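Local coordinates for arylsulfatase (Pseudoalteromonas sp. MB47, PDB 7AJ0), which probably removes sulfate groups from the marine polysaccharide fucoidan as an exo-acting, calcium-binding sulfatase that assembles into a hexamer, at residues Met239-Gln242 / Val243-Asp246; Glu393-Ser396 / Asn397-Phe400; Asp404-Ala407 / Phe408-Asp412; Leu459-Thr463 / Ala464-Phe468. All blocks are in the same frame, centred on the assembly; numbering follows the deposited sequence.

The four contacts are local and follow one another along the chain, so none nests in or crosses another. Contact 1 comes first, in the opening turns of helix 240-258, beside helix 290-311 and strand 175-177 of the large mixed sheet. Contact 2 turns the loop between helix 377-387 and helix 406-409. Contact 3 adjoins it in sequence, forms that short helix and packs it against helices 377-387 and 31-48; the centres of these two contacts are about 23 Å apart. Contact 4 closes the bend between strands 456-460 and 466-469 and lies at a subunit interface. Contacts 1 and 4 are farthest apart, about 45 Å between centres.

Contact 1 (Met239-Gln242 / Val243-Asp246); sequences MIDQ and VLRD
Arg245 folds back over Gln242 in the first turns of helix 240-258, with Met239 at the N-cap position. The helical i to i+4 pattern starts here. Val243 N bonds to Met239 O (2.9 Å), and Leu244, Arg245 and Asp246 repeat the step to Ile240, Asp241 and Gln242.

The side chains of Gln242 and Arg245 come from successive turns. Gln242 CG lies beside its own backbone N (chi1 -60°), and one bend at chi2 turns the amide toward Arg245. Arg245 starts the other way, with CG anti to the backbone N (chi1 -176°), then bends at chi2 and chi3. These bends bring the guanidinium back along the helix, with one face over Gln242 CA. The amide and guanidinium planes stand 79° apart. Arg245 NH2 and NH1 both give weak, bent bonds to Gln242 OE1, at 3.1 and 3.2 Å. Both groups have stronger partners than each other: Gln242 NE2 bonds to Glu297, and Arg245 NH1 makes a salt bridge with Glu304, both on helix 290-311.

Leu244 sets its CG 3.2 Å from Ile240 O, and its CD1 comes 3.8 Å from Asp241 OD1. The Asp241 carboxylate is held by a salt bridge from OD2 to Lys270. Met239 CB and Val243 CG2 touch loosely on the side near Tyr229.

The guanidinium is also held from its own segment. In a salt bridge, Arg245 presents NE and NH2 side-on to one oxygen of Asp246. Both nitrogens reach Asp246 OD1 from above the same face of the carboxylate, NE at 2.8 Å and NH2 at 3.0 Å.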
loop_
_atom_site.group_PDB
_atom_site.type_symbol
_atom_site.label_atom_id
_atom_site.label_comp_id
_atom_site.label_asym_id
_atom_site.label_seq_id
_atom_site.Cartn_x
_atom_site.Cartn_y
_atom_site.Cartn_z
ATOM N N MET A 239 16.843 35.777 18.663
ATOM C CA MET A 239 17.551 36.886 18.040
ATOM C C MET A 239 18.685 36.429 17.133
ATOM O O MET A 239 19.418 37.275 16.609
ATOM C CB MET A 239 18.121 37.811 19.124
ATOM C CG MET A 239 17.086 38.348 20.093
ATOM S SD MET A 239 15.841 39.375 19.287
ATOM C CE MET A 239 16.863 40.644 18.539
ATOM N N ILE A 240 18.829 35.120 16.921
ATOM C CA ILE A 240 20.029 34.589 16.279
ATOM C C ILE A 240 20.236 35.213 14.904
ATOM O O ILE A 240 21.353 35.614 14.556
ATOM C CB ILE A 240 19.945 33.052 16.214
ATOM C CG1 ILE A 240 21.307 32.446 15.876
ATOM C CG2 ILE A 240 18.904 32.600 15.192
ATOM C CD1 ILE A 240 21.344 30.937 16.029
ATOM N N ASP A 241 19.174 35.319 14.105
ATOM C CA ASP A 241 19.318 35.854 12.756
ATOM C C ASP A 241 19.384 37.376 12.727
ATOM O O ASP A 241 19.842 37.942 11.728
ATOM C CB ASP A 241 18.172 35.359 11.870
ATOM C CG ASP A 241 18.499 34.045 11.181
ATOM O OD1 ASP A 241 19.456 34.022 10.377
ATOM O OD2 ASP A 241 17.819 33.032 11.457
ATOM N N GLN A 242 18.938 38.048 13.791
ATOM C CA GLN A 242 19.172 39.483 13.903
ATOM C C GLN A 242 20.632 39.767 14.233
ATOM O O GLN A 242 21.212 40.744 13.742
ATOM C CB GLN A 242 18.260 40.085 14.972
ATOM C CG GLN A 242 16.776 39.914 14.699
ATOM C CD GLN A 242 16.326 40.616 13.434
ATOM O OE1 GLN A 242 16.489 41.829 13.289
ATOM N NE2 GLN A 242 15.760 39.853 12.503
ATOM N N VAL A 243 21.243 38.919 15.063
ATOM C CA VAL A 243 22.652 39.086 15.401
ATOM C C VAL A 243 23.526 38.819 14.185
ATOM O O VAL A 243 24.499 39.541 13.933
ATOM C CB VAL A 243 23.025 38.167 16.578
ATOM C CG1 VAL A 243 24.525 38.190 16.818
ATOM C CG2 VAL A 243 22.268 38.586 17.824
ATOM N N LEU A 244 23.201 37.778 13.415
ATOM C CA LEU A 244 23.955 37.500 12.197
ATOM C C LEU A 244 23.826 38.647 11.206
ATOM O O LEU A 244 24.809 39.052 10.577
ATOM C CB LEU A 244 23.473 36.195 11.568
ATOM C CG LEU A 244 23.665 34.931 12.406
ATOM C CD1 LEU A 244 22.952 33.752 11.760
ATOM C CD2 LEU A 244 25.139 34.625 12.587
ATOM N N ARG A 245 22.613 39.179 11.048
ATOM C CA ARG A 245 22.414 40.333 10.178
ATOM C C ARG A 245 23.317 41.485 10.599
ATOM O O ARG A 245 23.986 42.102 9.764
ATOM C CB ARG A 245 20.941 40.750 10.208
ATOM C CG ARG A 245 20.555 41.881 9.264
ATOM C CD ARG A 245 20.806 43.270 9.852
ATOM N NE ARG A 245 20.507 43.353 11.279
ATOM C CZ ARG A 245 19.286 43.315 11.801
ATOM N NH1 ARG A 245 18.226 43.189 11.017
ATOM N NH2 ARG A 245 19.128 43.395 13.115
ATOM N N ASP A 246 23.363 41.774 11.901
ATOM C CA ASP A 246 24.214 42.854 12.388
ATOM C C ASP A 246 25.675 42.616 12.025
ATOM O O ASP A 246 26.388 43.550 11.641
ATOM C CB ASP A 246 24.063 43.000 13.904
ATOM C CG ASP A 246 22.704 43.543 14.311
ATOM O OD1 ASP A 246 22.035 44.178 13.468
ATOM O OD2 ASP A 246 22.310 43.344 15.480
#

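Contact 2 (Glu393-Ser396 / Asn397-Phe400); sequences ELPS and NMYF
Pro395 packs against Met398 and Phe400 round a type I beta turn that runs from Pro395 to Met398. Pro395, Phe400 and Asn397 bury the most surface here, and Leu394 covers a face of the phenyl ring.

Pro395 uses different atoms for different partners. Its CG meets Met398 SD at 3.7 Å. Its CD lies 4.1 Å from Phe400 CZ, where the two side chains cross at about a right angle. Its CB lies 3.5 Å from Asn397 OD1. Asn397 CG stands between its own backbone N and carbonyl carbon (chi1 63°), which turns the amide oxygen back to the proline CB.

Phe400 is met on a face and at an edge. Leu394 CD1 stands over the ring centre, 3.9 Å from the centroid and 8° off the ring normal, a CH-pi contact. Leu394 CD2 lies over the same face but off-centre, above the CZ side of the ring, 3.5 Å from Phe400 CZ. Both methyls of the leucine therefore lie on the ring. The edge is met in plane by the carbonyl of Pro395, with O 3.7 Å from Phe400 CE2.

The turn sits in the loop between helix 377-387 and helix 406-409. Leu394 and Phe400 both pack on Tyr381 and Met382 of helix 377-387. Leu394 also touches Leu144 of helix 141-146, and Met398 touches Lys137 of helix 134-137.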
loop_
_atom_site.group_PDB
_atom_site.type_symbol
_atom_site.label_atom_id
_atom_site.label_comp_id
_atom_site.label_asym_id
_atom_site.label_seq_id
_atom_site.Cartn_x
_atom_site.Cartn_y
_atom_site.Cartn_z
ATOM N N GLU A 393 44.713 28.193 -9.489
ATOM C CA GLU A 393 45.328 27.838 -8.217
ATOM C C GLU A 393 44.807 26.525 -7.646
ATOM O O GLU A 393 45.228 26.133 -6.552
ATOM C CB GLU A 393 45.100 28.961 -7.196
ATOM C CG GLU A 393 45.791 30.274 -7.541
ATOM C CD GLU A 393 47.302 30.204 -7.386
ATOM O OE1 GLU A 393 47.772 29.625 -6.384
ATOM O OE2 GLU A 393 48.020 30.724 -8.268
ATOM N N LEU A 394 43.914 25.836 -8.346
ATOM C CA LEU A 394 43.320 24.616 -7.801
ATOM C C LEU A 394 44.305 23.457 -7.909
ATOM O O LEU A 394 44.891 23.250 -8.976
ATOM C CB LEU A 394 42.030 24.273 -8.537
ATOM C CG LEU A 394 40.814 25.163 -8.284
ATOM C CD1 LEU A 394 39.644 24.698 -9.138
ATOM C CD2 LEU A 394 40.430 25.163 -6.816
ATOM N N PRO A 395 44.503 22.679 -6.842
ATOM C CA PRO A 395 45.457 21.562 -6.919
ATOM C C PRO A 395 45.055 20.556 -7.988
ATOM O O PRO A 395 43.875 20.250 -8.172
ATOM C CB PRO A 395 45.409 20.949 -5.512
ATOM C CG PRO A 395 44.122 21.425 -4.916
ATOM C CD PRO A 395 43.859 22.775 -5.517
ATOM N N SER A 396 46.060 20.031 -8.690
ATOM C CA SER A 396 45.829 19.179 -9.847
ATOM C C SER A 396 45.576 17.720 -9.492
ATOM O O SER A 396 45.178 16.947 -10.370
ATOM C CB SER A 396 47.029 19.265 -10.795
ATOM O OG SER A 396 47.304 20.612 -11.132
ATOM N N ASN A 397 45.797 17.323 -8.242
ATOM C CA ASN A 397 45.557 15.953 -7.809
ATOM C C ASN A 397 44.132 15.731 -7.321
ATOM O O ASN A 397 43.804 14.616 -6.901
ATOM C CB ASN A 397 46.544 15.578 -6.699
ATOM C CG ASN A 397 46.366 16.420 -5.453
ATOM O OD1 ASN A 397 46.600 17.629 -5.469
ATOM N ND2 ASN A 397 45.957 15.785 -4.363
ATOM N N MET A 398 43.286 16.756 -7.364
ATOM C CA MET A 398 41.909 16.671 -6.900
ATOM C C MET A 398 40.963 17.010 -8.042
ATOM O O MET A 398 41.185 17.976 -8.779
ATOM C CB MET A 398 41.672 17.621 -5.719
ATOM C CG MET A 398 42.398 17.215 -4.443
ATOM S SD MET A 398 42.550 18.554 -3.239
ATOM C CE MET A 398 40.851 19.108 -3.105
ATOM N N TYR A 399 39.912 16.205 -8.188
ATOM C CA TYR A 399 38.897 16.455 -9.201
ATOM C C TYR A 399 37.880 17.456 -8.669
ATOM O O TYR A 399 37.420 17.340 -7.529
ATOM C CB TYR A 399 38.199 15.154 -9.590
ATOM C CG TYR A 399 37.386 15.239 -10.861
ATOM C CD1 TYR A 399 37.959 14.952 -12.090
ATOM C CD2 TYR A 399 36.046 15.596 -10.833
ATOM C CE1 TYR A 399 37.226 15.022 -13.256
ATOM C CE2 TYR A 399 35.303 15.668 -11.998
ATOM C CZ TYR A 399 35.899 15.378 -13.205
ATOM O OH TYR A 399 35.174 15.444 -14.370
ATOM N N PHE A 400 37.529 18.437 -9.495
ATOM C CA PHE A 400 36.586 19.484 -9.120
ATOM C C PHE A 400 35.336 19.366 -9.977
ATOM O O PHE A 400 35.415 19.373 -11.210
ATOM C CB PHE A 400 37.227 20.862 -9.260
ATOM C CG PHE A 400 38.181 21.186 -8.153
ATOM C CD1 PHE A 400 37.733 21.801 -6.998
ATOM C CD2 PHE A 400 39.522 20.858 -8.255
ATOM C CE1 PHE A 400 38.604 22.094 -5.971
ATOM C CE2 PHE A 400 40.398 21.147 -7.230
ATOM C CZ PHE A 400 39.939 21.766 -6.086
#

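Contact 3 (Asp404-Ala407 / Phe408-Asp412); sequences DQTA and FLLAD
The short helix 406-409 forms this contact, with Gln405 at its N-cap position and an Asx turn in front of it. Gln405 O accepts from Leu409 N at 2.9 Å, and weakly from Phe408 N as well. Leu410 N follows to Thr406 O at 3.0 Å.

Gln405 and Phe408 run alongside each other in the same direction, with amide and ring planes 49° apart. Gln405 OE1 touches Phe408 CB at 3.2 Å and lies oblique to the ring. The same oxygen accepts from Arg417 N, and NE2 bonds to Ser416 and Asp379, so the amide is fixed at both ends.

Thr406 and Leu410 are also aligned. Thr406 OG1 sits beside the backbone N (chi1 -65°), where it can bond to Asp404, and this sends CG2 to the Leu410 side, 3.4 Å from Leu410 CD1. They face helix 31-48, where Thr406 touches Leu41 and Leu410 touches Ala37. Just past the helix, Ala411 CB rests 3.2 Å from Ala407 O.

Asp404 OD1 takes two bonds from Thr406: OG1 on its syn lone pair at 2.9 Å, and backbone N from above the carboxylate plane at 3.0 Å. Asp404 OD2 is paired with Arg386. This is an Asx turn leading into a one-turn helix.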
loop_
_atom_site.group_PDB
_atom_site.type_symbol
_atom_site.label_atom_id
_atom_site.label_comp_id
_atom_site.label_asym_id
_atom_site.label_seq_id
_atom_site.Cartn_x
_atom_site.Cartn_y
_atom_site.Cartn_z
ATOM N N ASP A 404 32.492 26.819 -14.029
ATOM C CA ASP A 404 32.337 28.265 -14.115
ATOM C C ASP A 404 31.124 28.602 -14.974
ATOM O O ASP A 404 31.055 28.207 -16.141
ATOM C CB ASP A 404 33.602 28.888 -14.701
ATOM C CG ASP A 404 33.471 30.384 -14.920
ATOM O OD1 ASP A 404 32.613 31.012 -14.265
ATOM O OD2 ASP A 404 34.224 30.931 -15.754
ATOM N N GLN A 405 30.167 29.328 -14.395
ATOM C CA GLN A 405 28.927 29.678 -15.077
ATOM C C GLN A 405 28.817 31.174 -15.356
ATOM O O GLN A 405 27.716 31.675 -15.608
ATOM C CB GLN A 405 27.723 29.212 -14.254
ATOM C CG GLN A 405 27.601 27.704 -14.104
ATOM C CD GLN A 405 27.019 27.037 -15.335
ATOM O OE1 GLN A 405 27.063 27.589 -16.433
ATOM N NE2 GLN A 405 26.458 25.846 -15.155
ATOM N N THR A 406 29.935 31.901 -15.315
ATOM C CA THR A 406 29.882 33.339 -15.554
ATOM C C THR A 406 29.280 33.651 -16.920
ATOM O O THR A 406 28.492 34.594 -17.058
ATOM C CB THR A 406 31.283 33.941 -15.430
ATOM O OG1 THR A 406 31.746 33.798 -14.081
ATOM C CG2 THR A 406 31.272 35.414 -15.806
ATOM N N ALA A 407 29.639 32.869 -17.943
ATOM C CA ALA A 407 29.054 33.053 -19.266
ATOM C C ALA A 407 27.568 32.721 -19.290
ATOM O O ALA A 407 26.847 33.201 -20.172
ATOM C CB ALA A 407 29.789 32.187 -20.291
ATOM N N PHE A 408 27.098 31.907 -18.347
ATOM C CA PHE A 408 25.680 31.571 -18.268
ATOM C C PHE A 408 24.896 32.656 -17.542
ATOM O O PHE A 408 23.807 33.039 -17.985
ATOM C CB PHE A 408 25.536 30.211 -17.579
ATOM C CG PHE A 408 24.123 29.830 -17.239
ATOM C CD1 PHE A 408 23.140 29.786 -18.214
ATOM C CD2 PHE A 408 23.789 29.477 -15.940
ATOM C CE1 PHE A 408 21.844 29.418 -17.896
ATOM C CE2 PHE A 408 22.497 29.105 -15.615
ATOM C CZ PHE A 408 21.522 29.076 -16.594
ATOM N N LEU A 409 25.451 33.187 -16.449
ATOM C CA LEU A 409 24.734 34.168 -15.645
ATOM C C LEU A 409 24.734 35.558 -16.272
ATOM O O LEU A 409 23.801 36.333 -16.034
ATOM C CB LEU A 409 25.346 34.242 -14.244
ATOM C CG LEU A 409 25.222 32.999 -13.364
ATOM C CD1 LEU A 409 26.023 33.166 -12.080
ATOM C CD2 LEU A 409 23.766 32.705 -13.045
ATOM N N LEU A 410 25.754 35.896 -17.060
ATOM C CA LEU A 410 25.895 37.239 -17.606
ATOM C C LEU A 410 25.404 37.362 -19.043
ATOM O O LEU A 410 25.481 38.454 -19.616
ATOM C CB LEU A 410 27.360 37.687 -17.532
ATOM C CG LEU A 410 27.997 37.676 -16.144
ATOM C CD1 LEU A 410 29.415 38.216 -16.204
ATOM C CD2 LEU A 410 27.166 38.473 -15.160
ATOM N N ALA A 411 24.905 36.283 -19.636
ATOM C CA ALA A 411 24.347 36.317 -20.979
ATOM C C ALA A 411 22.827 36.401 -20.911
ATOM O O ALA A 411 22.194 35.720 -20.100
ATOM C CB ALA A 411 24.762 35.078 -21.777
ATOM N N ASP A 412 22.248 37.246 -21.761
ATOM C CA ASP A 412 20.796 37.329 -21.859
ATOM C C ASP A 412 20.236 36.002 -22.353
ATOM O O ASP A 412 20.543 35.565 -23.468
ATOM C CB ASP A 412 20.390 38.463 -22.798
ATOM C CG ASP A 412 20.594 39.836 -22.183
ATOM O OD1 ASP A 412 20.825 39.913 -20.957
ATOM O OD2 ASP A 412 20.526 40.839 -22.926
#

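Contact 4 (Leu459-Thr463 / Ala464-Phe468); sequences LDIGT and APWVF
Ile461 reaches across to Ala464, Pro465 and Trp466 in the bend that joins two antiparallel sheets of the chain. Strand 456-460 pairs with 442-446, and strand 466-469 is an edge strand, within this chain, of the four-stranded sheet.

Leu459 and Asp460 bring the chain to the bend along strand 456-460, where Leu459 makes backbone bonds with Val443. Ile461 then supplies the side-chain contact with two branches. A chi1 of 53° wedges CG1 between the two backbone arms and sends CD1 on to 3.6 Å from Ala464 O and 4.3 Å from Pro465 CD. The other branch, CG2, meets Trp466 CD1 at 3.7 Å, oblique to the indole. Ile461 and Trp466 pass alongside, running in opposite senses.

Gly462 contributes its backbone N, which gives a weak bond to a water inside the bend. Thr463 lies at the apex of the bend, between the two strands, its OG1 bonded to Gly346 O of the second subunit and its carbonyl to Arg426 of that subunit. Ala464 packs on Ile453 of the same neighbour. The bend is thus part of a subunit interface in the hexamer.

Trp466 also faces that neighbour, where its ring meets Phe457 of the second subunit. The one N-H of Trp466 is directed to Ser456 O of that subunit, and it also makes a weak bond to the water, 3.3 Å from NE1. Within the bend, the same water lies 2.8 Å from Ala464 O.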
loop_
_atom_site.group_PDB
_atom_site.type_symbol
_atom_site.label_atom_id
_atom_site.label_comp_id
_atom_site.label_asym_id
_atom_site.label_seq_id
_atom_site.Cartn_x
_atom_site.Cartn_y
_atom_site.Cartn_z
ATOM N N LEU A 459 16.620 1.750 -2.210
ATOM C CA LEU A 459 16.380 0.488 -2.888
ATOM C C LEU A 459 17.047 0.475 -4.253
ATOM O O LEU A 459 17.109 1.501 -4.938
ATOM C CB LEU A 459 14.876 0.244 -3.042
ATOM C CG LEU A 459 14.086 0.358 -1.737
ATOM C CD1 LEU A 459 12.602 0.138 -1.969
ATOM C CD2 LEU A 459 14.620 -0.630 -0.710
ATOM N N ASP A 460 17.553 -0.693 -4.635
ATOM C CA ASP A 460 18.091 -0.881 -5.974
ATOM C C ASP A 460 16.952 -0.985 -6.979
ATOM O O ASP A 460 15.896 -1.555 -6.689
ATOM C CB ASP A 460 18.953 -2.140 -6.031
ATOM C CG ASP A 460 20.234 -2.005 -5.236
ATOM O OD1 ASP A 460 20.761 -0.874 -5.149
ATOM O OD2 ASP A 460 20.714 -3.028 -4.703
ATOM N N ILE A 461 17.173 -0.435 -8.172
ATOM C CA ILE A 461 16.166 -0.473 -9.224
ATOM C C ILE A 461 16.147 -1.861 -9.849
ATOM O O ILE A 461 17.024 -2.691 -9.580
ATOM C CB ILE A 461 16.416 0.616 -10.285
ATOM C CG1 ILE A 461 17.845 0.561 -10.826
ATOM C CG2 ILE A 461 16.131 1.995 -9.691
ATOM C CD1 ILE A 461 17.982 -0.198 -12.122
ATOM N N GLY A 462 15.133 -2.128 -10.669
ATOM C CA GLY A 462 15.007 -3.412 -11.326
ATOM C C GLY A 462 15.773 -3.494 -12.630
ATOM O O GLY A 462 16.962 -3.165 -12.684
ATOM N N THR A 463 15.093 -3.925 -13.697
ATOM C CA THR A 463 15.778 -4.152 -14.965
ATOM C C THR A 463 16.217 -2.851 -15.623
ATOM O O THR A 463 17.219 -2.837 -16.345
ATOM C CB THR A 463 14.871 -4.944 -15.910
ATOM O OG1 THR A 463 14.862 -6.321 -15.513
ATOM C CG2 THR A 463 15.346 -4.830 -17.352
ATOM N N ALA A 464 15.496 -1.756 -15.391
ATOM C CA ALA A 464 15.817 -0.492 -16.035
ATOM C C ALA A 464 15.872 0.634 -15.014
ATOM O O ALA A 464 15.052 0.675 -14.089
ATOM C CB ALA A 464 14.774 -0.148 -17.114
ATOM N N PRO A 465 16.824 1.558 -15.149
ATOM C CA PRO A 465 16.786 2.766 -14.317
ATOM C C PRO A 465 15.476 3.511 -14.516
ATOM O O PRO A 465 14.911 3.535 -15.611
ATOM C CB PRO A 465 17.980 3.586 -14.817
ATOM C CG PRO A 465 18.897 2.590 -15.427
ATOM C CD PRO A 465 18.014 1.529 -16.023
ATOM N N TRP A 466 14.988 4.115 -13.437
ATOM C CA TRP A 466 13.781 4.923 -13.530
ATOM C C TRP A 466 14.090 6.213 -14.280
ATOM O O TRP A 466 15.151 6.815 -14.099
ATOM C CB TRP A 466 13.234 5.245 -12.142
ATOM C CG TRP A 466 12.741 4.053 -11.383
ATOM C CD1 TRP A 466 13.067 2.748 -11.600
ATOM C CD2 TRP A 466 11.824 4.061 -10.285
ATOM N NE1 TRP A 466 12.415 1.942 -10.700
ATOM C CE2 TRP A 466 11.644 2.723 -9.882
ATOM C CE3 TRP A 466 11.138 5.068 -9.602
ATOM C CZ2 TRP A 466 10.809 2.367 -8.827
ATOM C CZ3 TRP A 466 10.308 4.714 -8.554
ATOM C CH2 TRP A 466 10.150 3.374 -8.177
ATOM N N VAL A 467 13.157 6.634 -15.132
ATOM C CA VAL A 467 13.327 7.833 -15.940
ATOM C C VAL A 467 12.062 8.671 -15.848
ATOM O O VAL A 467 10.953 8.156 -16.036
ATOM C CB VAL A 467 13.644 7.501 -17.410
ATOM C CG1 VAL A 467 13.749 8.781 -18.221
ATOM C CG2 VAL A 467 14.931 6.695 -17.508
ATOM N N PHE A 468 12.232 9.955 -15.550
ATOM C CA PHE A 468 11.157 10.933 -15.563
ATOM C C PHE A 468 11.552 12.071 -16.493
ATOM O O PHE A 468 12.626 12.661 -16.329
ATOM C CB PHE A 468 10.886 11.499 -14.164
ATOM C CG PHE A 468 10.562 10.460 -13.132
ATOM C CD1 PHE A 468 11.571 9.837 -12.418
ATOM C CD2 PHE A 468 9.248 10.120 -12.864
ATOM C CE1 PHE A 468 11.276 8.884 -11.463
ATOM C CE2 PHE A 468 8.945 9.169 -11.909
ATOM C CZ PHE A 468 9.960 8.550 -11.207
HETATM O O HOH W 1 12.980 -0.627 -12.728
#